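Local coordinates for protein succinyl-CoA ligase (ADP-forming) subunit alpha (Methanosaeta concilii, PDB 6HXI) that belongs to the succinyl-CoA ligase family, joins a CoA-ligase region to one resembling the C-terminal part of citrate synthase, and binds coenzyme A in this model, at residues 95-100 with 122-127; 143-148 with 195-200; 428-433 with 594-599; 513-518 with 552-557. All coordinates share one frame; numbering follows the deposited sequence.

Interaction 1: residues 95-100 with 122-127; sequences ETTMEA and RVMAAT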
loop_
_atom_site.group_PDB
_atom_site.type_symbol
_atom_site.label_atom_id
_atom_site.label_comp_id
_atom_site.label_asym_id
_atom_site.label_seq_id
_atom_site.Cartn_x
_atom_site.Cartn_y
_atom_site.Cartn_z
ATOM N N GLU B 95 16.356 -30.359 34.162
ATOM C CA GLU B 95 15.758 -29.141 34.702
ATOM C C GLU B 95 14.217 -29.141 34.639
ATOM O O GLU B 95 13.565 -28.792 35.621
ATOM C CB GLU B 95 16.327 -27.899 33.992
ATOM C CG GLU B 95 17.695 -27.456 34.486
ATOM C CD GLU B 95 17.931 -25.952 34.575
ATOM O OE1 GLU B 95 18.734 -25.528 35.442
ATOM O OE2 GLU B 95 17.290 -25.195 33.804
ATOM N N THR B 96 13.656 -29.561 33.503
ATOM C CA THR B 96 12.205 -29.599 33.273
ATOM C C THR B 96 11.530 -30.710 34.101
ATOM O O THR B 96 10.488 -30.449 34.698
ATOM C CB THR B 96 11.900 -29.647 31.763
ATOM O OG1 THR B 96 12.448 -30.848 31.211
ATOM C CG2 THR B 96 12.470 -28.406 31.008
ATOM N N THR B 97 12.139 -31.900 34.200
ATOM C CA THR B 97 11.592 -32.994 35.032
ATOM C C THR B 97 11.604 -32.603 36.511
ATOM O O THR B 97 10.610 -32.813 37.210
ATOM C CB THR B 97 12.349 -34.308 34.825
ATOM O OG1 THR B 97 12.337 -34.636 33.434
ATOM C CG2 THR B 97 11.752 -35.449 35.637
ATOM N N MET B 98 12.719 -32.000 36.962
ATOM C CA MET B 98 12.890 -31.549 38.327
ATOM C C MET B 98 11.856 -30.487 38.679
ATOM O O MET B 98 11.237 -30.576 39.746
ATOM C CB MET B 98 14.335 -31.096 38.593
ATOM C CG MET B 98 15.349 -32.250 38.606
ATOM S SD MET B 98 15.120 -33.430 39.955
ATOM C CE MET B 98 15.724 -32.440 41.369
ATOM N N GLU B 99 11.607 -29.545 37.752
ATOM C CA GLU B 99 10.577 -28.514 37.937
ATOM C C GLU B 99 9.170 -29.138 38.026
ATOM O O GLU B 99 8.406 -28.777 38.911
ATOM C CB GLU B 99 10.662 -27.461 36.826
ATOM C CG GLU B 99 9.928 -26.170 37.147
ATOM C CD GLU B 99 10.039 -25.084 36.092
ATOM O OE1 GLU B 99 9.721 -23.914 36.412
ATOM O OE2 GLU B 99 10.458 -25.397 34.952
ATOM N N ALA B 100 8.848 -30.101 37.148
ATOM C CA ALA B 100 7.558 -30.786 37.189
ATOM C C ALA B 100 7.375 -31.584 38.496
ATOM O O ALA B 100 6.274 -31.571 39.059
ATOM C CB ALA B 100 7.414 -31.703 35.991
ATOM N N ARG B 122 19.901 -40.541 38.268
ATOM C CA ARG B 122 19.936 -40.977 39.667
ATOM C C ARG B 122 19.296 -39.908 40.572
ATOM O O ARG B 122 18.524 -40.245 41.466
ATOM C CB ARG B 122 21.373 -41.223 40.130
ATOM C CG ARG B 122 21.992 -42.495 39.617
ATOM C CD ARG B 122 23.230 -42.864 40.417
ATOM N NE ARG B 122 24.350 -41.946 40.185
ATOM C CZ ARG B 122 25.216 -42.060 39.180
ATOM N NH1 ARG B 122 26.209 -41.191 39.053
ATOM N NH2 ARG B 122 25.118 -43.067 38.319
ATOM N N VAL B 123 19.595 -38.621 40.320
ATOM C CA VAL B 123 19.010 -37.498 41.092
ATOM C C VAL B 123 17.485 -37.398 40.836
ATOM O O VAL B 123 16.747 -37.139 41.780
ATOM C CB VAL B 123 19.752 -36.155 40.896
ATOM C CG1 VAL B 123 18.995 -35.001 41.558
ATOM C CG2 VAL B 123 21.185 -36.247 41.431
ATOM N N MET B 124 17.022 -37.673 39.596
ATOM C CA MET B 124 15.589 -37.657 39.272
ATOM C C MET B 124 14.860 -38.809 39.969
ATOM O O MET B 124 13.809 -38.584 40.567
ATOM C CB MET B 124 15.353 -37.697 37.752
ATOM C CG MET B 124 15.775 -36.417 37.068
ATOM S SD MET B 124 15.307 -36.278 35.331
ATOM C CE MET B 124 16.426 -37.410 34.571
ATOM N N ALA B 125 15.445 -40.032 39.906
ATOM C CA ALA B 125 14.943 -41.258 40.531
ATOM C C ALA B 125 14.803 -41.088 42.018
ATOM O O ALA B 125 13.742 -41.408 42.549
ATOM C CB ALA B 125 15.864 -42.438 40.226
ATOM N N ALA B 126 15.860 -40.559 42.696
ATOM C CA ALA B 126 15.868 -40.312 44.135
ATOM C C ALA B 126 14.827 -39.226 44.510
ATOM O O ALA B 126 14.120 -39.386 45.510
ATOM C CB ALA B 126 17.252 -39.890 44.574
ATOM N N THR B 127 14.713 -38.150 43.693
ATOM C CA THR B 127 13.738 -37.076 43.902
ATOM C C THR B 127 12.331 -37.668 43.828
ATOM O O THR B 127 11.508 -37.393 44.695
ATOM C CB THR B 127 13.978 -35.913 42.915
ATOM O OG1 THR B 127 15.251 -35.348 43.194
ATOM C CG2 THR B 127 12.934 -34.808 43.019
#

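Interaction 2: residues 143-148 with 195-200; sequences GMTAGA and GIYEGV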
loop_
_atom_site.group_PDB
_atom_site.type_symbol
_atom_site.label_atom_id
_atom_site.label_comp_id
_atom_site.label_asym_id
_atom_site.label_seq_id
_atom_site.Cartn_x
_atom_site.Cartn_y
_atom_site.Cartn_z
ATOM N N GLY B 143 4.813 -45.739 27.799
ATOM C CA GLY B 143 3.970 -46.873 28.127
ATOM C C GLY B 143 2.515 -46.500 27.936
ATOM O O GLY B 143 2.205 -45.428 27.399
ATOM N N MET B 144 1.616 -47.400 28.321
ATOM C CA MET B 144 0.185 -47.177 28.163
ATOM C C MET B 144 -0.673 -48.117 28.969
ATOM O O MET B 144 -0.229 -49.205 29.306
ATOM C CB MET B 144 -0.239 -47.203 26.670
ATOM C CG MET B 144 -0.024 -48.509 25.929
ATOM S SD MET B 144 -1.346 -48.830 24.701
ATOM C CE MET B 144 -1.232 -47.404 23.641
ATOM N N THR B 145 -1.901 -47.687 29.271
ATOM C CA THR B 145 -2.969 -48.482 29.879
ATOM C C THR B 145 -3.935 -48.653 28.702
ATOM O O THR B 145 -4.454 -47.653 28.179
ATOM C CB THR B 145 -3.634 -47.789 31.090
ATOM O OG1 THR B 145 -2.651 -47.504 32.088
ATOM C CG2 THR B 145 -4.739 -48.645 31.710
ATOM N N ALA B 146 -4.114 -49.894 28.233
ATOM C CA ALA B 146 -4.985 -50.209 27.115
ATOM C C ALA B 146 -6.419 -49.751 27.368
ATOM O O ALA B 146 -6.962 -49.962 28.442
ATOM C CB ALA B 146 -4.940 -51.686 26.822
ATOM N N GLY B 147 -6.970 -49.036 26.408
ATOM C CA GLY B 147 -8.305 -48.468 26.488
ATOM C C GLY B 147 -8.452 -47.265 27.397
ATOM O O GLY B 147 -9.576 -46.809 27.595
ATOM N N ALA B 148 -7.344 -46.713 27.940
ATOM C CA ALA B 148 -7.415 -45.590 28.883
ATOM C C ALA B 148 -6.481 -44.395 28.595
ATOM O O ALA B 148 -6.963 -43.267 28.529
ATOM C CB ALA B 148 -7.185 -46.089 30.296
ATOM N N GLY B 195 -4.462 -59.819 25.543
ATOM C CA GLY B 195 -3.699 -58.591 25.391
ATOM C C GLY B 195 -3.287 -57.946 26.694
ATOM O O GLY B 195 -3.630 -58.428 27.778
ATOM N N ILE B 196 -2.544 -56.853 26.586
ATOM C CA ILE B 196 -2.106 -56.107 27.759
ATOM C C ILE B 196 -3.248 -55.330 28.413
ATOM O O ILE B 196 -4.162 -54.848 27.749
ATOM C CB ILE B 196 -0.875 -55.164 27.511
ATOM C CG1 ILE B 196 -1.174 -54.046 26.502
ATOM C CG2 ILE B 196 0.381 -55.930 27.122
ATOM C CD1 ILE B 196 -1.082 -52.650 27.032
ATOM N N TYR B 197 -3.156 -55.198 29.727
ATOM C CA TYR B 197 -3.976 -54.307 30.516
ATOM C C TYR B 197 -3.142 -52.995 30.481
ATOM O O TYR B 197 -3.639 -51.950 30.064
ATOM C CB TYR B 197 -4.102 -54.818 31.963
ATOM C CG TYR B 197 -4.861 -53.863 32.856
ATOM C CD1 TYR B 197 -4.208 -52.822 33.510
ATOM C CD2 TYR B 197 -6.239 -53.977 33.019
ATOM C CE1 TYR B 197 -4.911 -51.898 34.284
ATOM C CE2 TYR B 197 -6.949 -53.072 33.808
ATOM C CZ TYR B 197 -6.277 -52.041 34.448
ATOM O OH TYR B 197 -6.960 -51.151 35.245
ATOM N N GLU B 198 -1.853 -53.096 30.871
ATOM C CA GLU B 198 -0.900 -51.995 30.936
ATOM C C GLU B 198 0.488 -52.466 30.478
ATOM O O GLU B 198 0.860 -53.623 30.697
ATOM C CB GLU B 198 -0.834 -51.490 32.390
ATOM C CG GLU B 198 -0.187 -50.138 32.566
ATOM C CD GLU B 198 -0.321 -49.593 33.971
ATOM O OE1 GLU B 198 0.525 -49.943 34.822
ATOM O OE2 GLU B 198 -1.277 -48.822 34.227
ATOM N N GLY B 199 1.244 -51.559 29.886
ATOM C CA GLY B 199 2.607 -51.816 29.431
ATOM C C GLY B 199 3.513 -50.627 29.685
ATOM O O GLY B 199 3.101 -49.494 29.444
ATOM N N VAL B 200 4.738 -50.858 30.185
ATOM C CA VAL B 200 5.682 -49.763 30.476
ATOM C C VAL B 200 7.094 -50.110 29.983
ATOM O O VAL B 200 7.550 -51.235 30.188
ATOM C CB VAL B 200 5.705 -49.369 32.002
ATOM C CG1 VAL B 200 6.822 -48.367 32.322
ATOM C CG2 VAL B 200 4.359 -48.819 32.474
#

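Interaction 3: residues 428-433 with 594-599; sequences ASCAGK and LGSRLY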
loop_
_atom_site.group_PDB
_atom_site.type_symbol
_atom_site.label_atom_id
_atom_site.label_comp_id
_atom_site.label_asym_id
_atom_site.label_seq_id
_atom_site.Cartn_x
_atom_site.Cartn_y
_atom_site.Cartn_z
ATOM N N ALA B 428 4.721 10.388 4.890
ATOM C CA ALA B 428 4.484 9.180 5.717
ATOM C C ALA B 428 5.639 9.010 6.731
ATOM O O ALA B 428 5.369 8.678 7.887
ATOM C CB ALA B 428 4.392 7.910 4.807
ATOM N N SER B 429 6.912 9.186 6.276
ATOM C CA SER B 429 8.099 9.085 7.160
ATOM C C SER B 429 8.024 10.151 8.268
ATOM O O SER B 429 8.278 9.850 9.413
ATOM C CB SER B 429 9.403 9.214 6.371
ATOM O OG SER B 429 10.514 8.761 7.132
ATOM N N CYS B 430 7.624 11.363 7.928
ATOM C CA CYS B 430 7.453 12.468 8.882
ATOM C C CYS B 430 6.286 12.174 9.866
ATOM O O CYS B 430 6.290 12.678 10.981
ATOM C CB CYS B 430 7.238 13.792 8.149
ATOM S SG CYS B 430 8.707 14.406 7.295
ATOM N N ALA B 431 5.330 11.322 9.458
ATOM C CA ALA B 431 4.220 10.902 10.305
ATOM C C ALA B 431 4.647 9.725 11.211
ATOM O O ALA B 431 3.795 9.125 11.881
ATOM C CB ALA B 431 3.021 10.530 9.452
ATOM N N GLY B 432 5.943 9.416 11.212
ATOM C CA GLY B 432 6.553 8.369 12.024
ATOM C C GLY B 432 6.249 6.987 11.562
ATOM O O GLY B 432 6.313 6.058 12.352
ATOM N N LYS B 433 5.927 6.817 10.288
ATOM C CA LYS B 433 5.640 5.465 9.780
ATOM C C LYS B 433 6.927 4.664 9.514
ATOM O O LYS B 433 7.957 5.255 9.234
ATOM C CB LYS B 433 4.743 5.516 8.536
ATOM C CG LYS B 433 3.304 6.037 8.842
ATOM C CD LYS B 433 2.611 5.375 9.969
ATOM C CE LYS B 433 2.392 3.871 9.871
ATOM N NZ LYS B 433 1.527 3.509 8.761
ATOM N N LEU B 594 17.251 12.922 10.126
ATOM C CA LEU B 594 17.026 14.321 10.458
ATOM C C LEU B 594 16.074 14.540 11.662
ATOM O O LEU B 594 16.057 15.642 12.197
ATOM C CB LEU B 594 16.432 15.077 9.220
ATOM C CG LEU B 594 17.300 15.176 7.971
ATOM C CD1 LEU B 594 16.466 15.595 6.754
ATOM C CD2 LEU B 594 18.495 16.097 8.196
ATOM N N GLY B 595 15.295 13.523 12.058
ATOM C CA GLY B 595 14.325 13.633 13.151
ATOM C C GLY B 595 13.195 14.577 12.770
ATOM O O GLY B 595 12.719 15.358 13.600
ATOM N N SER B 596 12.787 14.530 11.483
ATOM C CA SER B 596 11.742 15.393 10.916
ATOM C C SER B 596 10.427 15.257 11.621
ATOM O O SER B 596 10.054 14.155 12.014
ATOM C CB SER B 596 11.566 15.101 9.437
ATOM O OG SER B 596 12.751 15.470 8.757
ATOM N N ARG B 597 9.696 16.374 11.733
ATOM C CA ARG B 597 8.403 16.407 12.426
ATOM C C ARG B 597 7.274 16.079 11.482
ATOM O O ARG B 597 7.476 16.147 10.279
ATOM C CB ARG B 597 8.140 17.827 13.020
ATOM C CG ARG B 597 9.239 18.456 13.886
ATOM C CD ARG B 597 10.106 17.471 14.652
ATOM N NE ARG B 597 9.359 16.721 15.660
ATOM C CZ ARG B 597 9.723 15.530 16.117
ATOM N NH1 ARG B 597 10.832 14.947 15.668
ATOM N NH2 ARG B 597 8.992 14.915 17.037
ATOM N N LEU B 598 6.051 15.849 12.033
ATOM C CA LEU B 598 4.818 15.617 11.317
ATOM C C LEU B 598 4.577 16.774 10.321
ATOM O O LEU B 598 4.694 17.954 10.667
ATOM C CB LEU B 598 3.656 15.543 12.347
ATOM C CG LEU B 598 2.215 15.340 11.824
ATOM C CD1 LEU B 598 2.031 13.945 11.350
ATOM C CD2 LEU B 598 1.198 15.625 12.894
ATOM N N TYR B 599 4.197 16.434 9.089
ATOM C CA TYR B 599 3.906 17.464 8.096
ATOM C C TYR B 599 2.431 17.800 8.156
ATOM O O TYR B 599 1.606 16.899 8.300
ATOM C CB TYR B 599 4.198 16.928 6.698
ATOM C CG TYR B 599 3.929 17.904 5.567
ATOM C CD1 TYR B 599 4.684 19.068 5.426
ATOM C CD2 TYR B 599 2.929 17.658 4.624
ATOM C CE1 TYR B 599 4.438 19.972 4.393
ATOM C CE2 TYR B 599 2.737 18.516 3.538
ATOM C CZ TYR B 599 3.512 19.661 3.417
ATOM O OH TYR B 599 3.314 20.577 2.413
HETATM O O HOH W 1 10.874 11.433 10.386
#

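Interaction 4: residues 513-518 with 552-557; sequences FPSTEL and MSSCGA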
loop_
_atom_site.group_PDB
_atom_site.type_symbol
_atom_site.label_atom_id
_atom_site.label_comp_id
_atom_site.label_asym_id
_atom_site.label_seq_id
_atom_site.Cartn_x
_atom_site.Cartn_y
_atom_site.Cartn_z
ATOM N N PHE B 513 23.486 -1.253 -28.923
ATOM C CA PHE B 513 22.346 -2.050 -29.386
ATOM C C PHE B 513 22.513 -2.521 -30.802
ATOM O O PHE B 513 22.755 -1.689 -31.682
ATOM C CB PHE B 513 21.012 -1.288 -29.283
ATOM C CG PHE B 513 20.360 -1.137 -27.935
ATOM C CD1 PHE B 513 21.108 -1.253 -26.763
ATOM C CD2 PHE B 513 19.009 -0.766 -27.833
ATOM C CE1 PHE B 513 20.518 -1.021 -25.525
ATOM C CE2 PHE B 513 18.430 -0.552 -26.608
ATOM C CZ PHE B 513 19.192 -0.656 -25.461
ATOM N N PRO B 514 22.273 -3.813 -31.076
ATOM C CA PRO B 514 22.348 -4.288 -32.465
ATOM C C PRO B 514 21.464 -3.485 -33.423
ATOM O O PRO B 514 21.912 -3.163 -34.525
ATOM C CB PRO B 514 21.930 -5.754 -32.351
ATOM C CG PRO B 514 22.372 -6.142 -30.962
ATOM C CD PRO B 514 22.010 -4.936 -30.150
ATOM N N SER B 515 20.242 -3.111 -32.979
ATOM C CA SER B 515 19.277 -2.297 -33.730
ATOM C C SER B 515 18.632 -1.224 -32.845
ATOM O O SER B 515 18.327 -1.490 -31.686
ATOM C CB SER B 515 18.181 -3.167 -34.332
ATOM O OG SER B 515 17.299 -3.641 -33.330
ATOM N N THR B 516 18.423 -0.019 -33.409
ATOM C CA THR B 516 17.785 1.145 -32.768
ATOM C C THR B 516 16.777 1.751 -33.770
ATOM O O THR B 516 16.799 2.960 -33.990
ATOM C CB THR B 516 18.843 2.202 -32.332
ATOM O OG1 THR B 516 19.453 2.759 -33.494
ATOM C CG2 THR B 516 19.932 1.645 -31.392
ATOM N N GLU B 517 15.918 0.916 -34.398
ATOM C CA GLU B 517 14.915 1.350 -35.388
ATOM C C GLU B 517 13.861 2.316 -34.799
ATOM O O GLU B 517 13.555 3.349 -35.410
ATOM C CB GLU B 517 14.235 0.122 -36.000
ATOM C CG GLU B 517 13.555 0.376 -37.342
ATOM C CD GLU B 517 12.754 -0.771 -37.940
ATOM O OE1 GLU B 517 12.190 -1.588 -37.170
ATOM O OE2 GLU B 517 12.632 -0.809 -39.186
ATOM N N LEU B 518 13.320 1.992 -33.603
ATOM C CA LEU B 518 12.328 2.864 -33.000
ATOM C C LEU B 518 12.989 4.140 -32.475
ATOM O O LEU B 518 12.380 5.220 -32.545
ATOM C CB LEU B 518 11.479 2.127 -31.975
ATOM C CG LEU B 518 10.213 2.860 -31.501
ATOM C CD1 LEU B 518 9.292 3.217 -32.657
ATOM C CD2 LEU B 518 9.500 2.073 -30.423
ATOM N N MET B 552 14.169 -5.237 -27.001
ATOM C CA MET B 552 13.378 -6.427 -27.272
ATOM C C MET B 552 13.470 -6.868 -28.729
ATOM O O MET B 552 13.634 -8.054 -28.973
ATOM C CB MET B 552 11.945 -6.232 -26.834
ATOM C CG MET B 552 11.794 -6.306 -25.336
ATOM S SD MET B 552 10.065 -6.287 -24.878
ATOM C CE MET B 552 9.625 -4.649 -25.310
ATOM N N SER B 553 13.432 -5.916 -29.680
ATOM C CA SER B 553 13.627 -6.198 -31.101
ATOM C C SER B 553 15.066 -6.684 -31.358
ATOM O O SER B 553 15.270 -7.502 -32.243
ATOM C CB SER B 553 13.367 -4.950 -31.939
ATOM O OG SER B 553 12.002 -4.590 -31.853
ATOM N N SER B 554 16.062 -6.173 -30.606
ATOM C CA SER B 554 17.474 -6.606 -30.743
ATOM C C SER B 554 17.650 -8.039 -30.218
ATOM O O SER B 554 18.394 -8.783 -30.830
ATOM C CB SER B 554 18.427 -5.659 -30.027
ATOM O OG SER B 554 18.438 -4.363 -30.596
ATOM N N CYS B 555 16.944 -8.437 -29.121
ATOM C CA CYS B 555 17.019 -9.810 -28.566
ATOM C C CYS B 555 16.603 -10.870 -29.636
ATOM O O CYS B 555 17.231 -11.915 -29.732
ATOM C CB CYS B 555 16.235 -9.952 -27.249
ATOM S SG CYS B 555 15.637 -11.638 -26.885
ATOM N N GLY B 556 15.616 -10.537 -30.472
ATOM C CA GLY B 556 15.115 -11.400 -31.533
ATOM C C GLY B 556 14.124 -12.463 -31.086
ATOM O O GLY B 556 13.381 -12.980 -31.921
ATOM N N ALA B 557 14.084 -12.791 -29.775
ATOM C CA ALA B 557 13.211 -13.855 -29.238
ATOM C C ALA B 557 11.762 -13.411 -28.925
ATOM O O ALA B 557 10.932 -14.243 -28.521
ATOM C CB ALA B 557 13.849 -14.502 -28.022
#

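Interaction 1: residues 95-100 with 122-127
M98 meets M124 where helices 93-102 and 118-130 run side by side in the same direction, the axes of their short segments 10.5 Å apart and inclined by 8°. This is the usual layout of a Rossmann-like domain: the two helices are the connections of consecutive beta-alpha-beta units, joining strand 83-86 to 108-111 and then 108-111 to 134-136. No hydrogen bond passes between the segments, and the spacing is filled by two methionines. Each sends its sulfur end toward a threonine of the partner helix. M124 comes to T97 at about a right angle, with SD 3.6 Å from T97 CB and 3.7 Å from its methyl CG2. The hydroxyl of T97 has other business, being bonded to A93 O one turn back and to N86. M98 starts out along the flank of its helix, and bends at chi2 and chi3 (-73°) swing its methyl to T127. M98 CE reaches T127 OG1 at 3.5 Å and touches V123 CG1 at 4.2 Å, while SD lies 4.2 Å from M124 CG. F94 packs on both V123 and M124 from the same helix as M98, and L156 of the neighbouring citrate lyase chain packs on V123 and T127. The T127 hydroxyl that M98 CE touches is itself held within its own helix: OG1 donates to V123 O at 2.7 Å, tilted 29° from the carbonyl plane, and the backbone N of T127 reaches the same oxygen from the opposite face.

Interaction 2: residues 143-148 with 195-200
I196 opens the contact by laying CD1 against A146 CB at 4.0 Å and, more loosely, M144 CG; F186 of helix 179-192 packs on both I196 and M144. At Y197 the backbone changes direction. The carbonyl oxygen of Y197 takes A146 N at 2.8 Å, and the tyrosine ring, with CG anti to the backbone N (chi1 175°), runs alongside T145 so that CE1 meets T145 CG2. E198 pairs antiparallel with strand 143-145, forming a non-hydrogen-bonded pair with T145, and its extended side chain reaches over on the same face until OE2 is 2.9 Å from T145 OG1. G199 makes the hydrogen-bonded pair with M144: G199 N to M144 O and M144 N to G199 O are both 2.8 Å and nearly straight. V200 closes the register opposite G143, CA to CA 4.1 Å. Strand 196-201 thus carries 143-145 on one flank and the parallel strand 172-176 on the other, within the mixed sheet. The T145 hydroxyl has F9 O as well as E198 OE2 within reach, whereas E198 OE1 forms a salt bridge with R218; that pairing probably keeps the buried carboxylate charged and its orientation fixed.

Interaction 3: residues 428-433 with 594-599
C430 does most of the van der Waals work, at the last turn of helix 420-430. Its SG, anti to its own carbonyl carbon (chi1 -70°), rests on S596 CB at 3.6 Å, and its CB faces R597 O at 3.2 Å. Beside it the branch tip CD1 of L598 lies over A431, 4.0 Å from CB. Polar contact between the segments is slight. C430 O receives a CA-H...O approach from L598 CA at 3.3 Å, and also accepts from R449 of the second subunit, which bonds S596 O as well. A water stands between S429 O (3.2 Å) and S596 O (3.3 Å), though its two protons have more acceptors than they can serve. Within 594-599, R597 NH1 donates to G595 O at 2.8 Å; the oxygen lies in the guanidinium plane, but the donor stands above the plane of the carbonyl. Both segments contain a helix end finished by a Schellman motif, with G432 and G595 at positive phi. The contact therefore ties the C-terminal end of helix 420-430 to the loop that follows helix 571-594, whose Q591 packs on C430 and bonds S596 OG, while F355 of the third subunit also packs on C430.

Interaction 4: residues 513-518 with 552-557
S515 and S554 meet through their hydroxyls: a chi1 of 72° sets S515 OG between its backbone N and carbonyl carbon, and a chi1 of -65° turns S554 OG beside its own N, pointing off the helix at the other chain segment. The two oxygens end up 3.0 Å apart, in a hydrogen bond whose proton is not settled. S515 N is clearer, donating to S554 OG at 3.2 Å with an N-H...O angle of 151°. S554 OG also bonds D550 O one turn back in its helix, so a single hydroxyl gathers one backbone N-H, one carbonyl and a second hydroxyl. S515 O lies close to S554 OG too, but the angle is poor for a bond. The setting is the helical region related to the C-terminal part of citrate synthase: 513-516 is the short link between helices 500-512 and 517-530, and it runs past the final turn of helix 540-555. P514 packs its CD and CG against this turn, CD 3.6 Å from S554 OG and CG 4.1 Å from S554 CB, and Y400 of helix 399-412 packs on both residues. F513 CB stays at the margin, 4.2 Å from S554 OG, while its ring packs edge-to-face with F404. D550 serves the link again further on, its OD1 accepting from L518 N in the first turn of helix 517-530. C555, pointing away from the link, carries a disulfide from its SG to C618 SG of the fourth subunit.

How the interactions relate
From the N terminus, interaction 1 comes first and closes a short loop of 21 residues, pairing neighbouring helices of the Rossmann-like region. Interaction 2 follows in series, closing a 46-residue loop in the next sheet; its centre is about 25 Å from that of interaction 1, without touching. The chain then passes into the helical citrate synthase-like region, the centre of interaction 3 lying about 67 Å from that of interaction 2. There interaction 3 spans 160 residues, bringing the end of helix 420-430 to the exit of helix 571-594. Interaction 4, between 513-518 and 552-557, forms within that long span. No contacts cross. Interactions 3 and 4 lie about 46 Å apart between centres, yet both touch the fourth subunit.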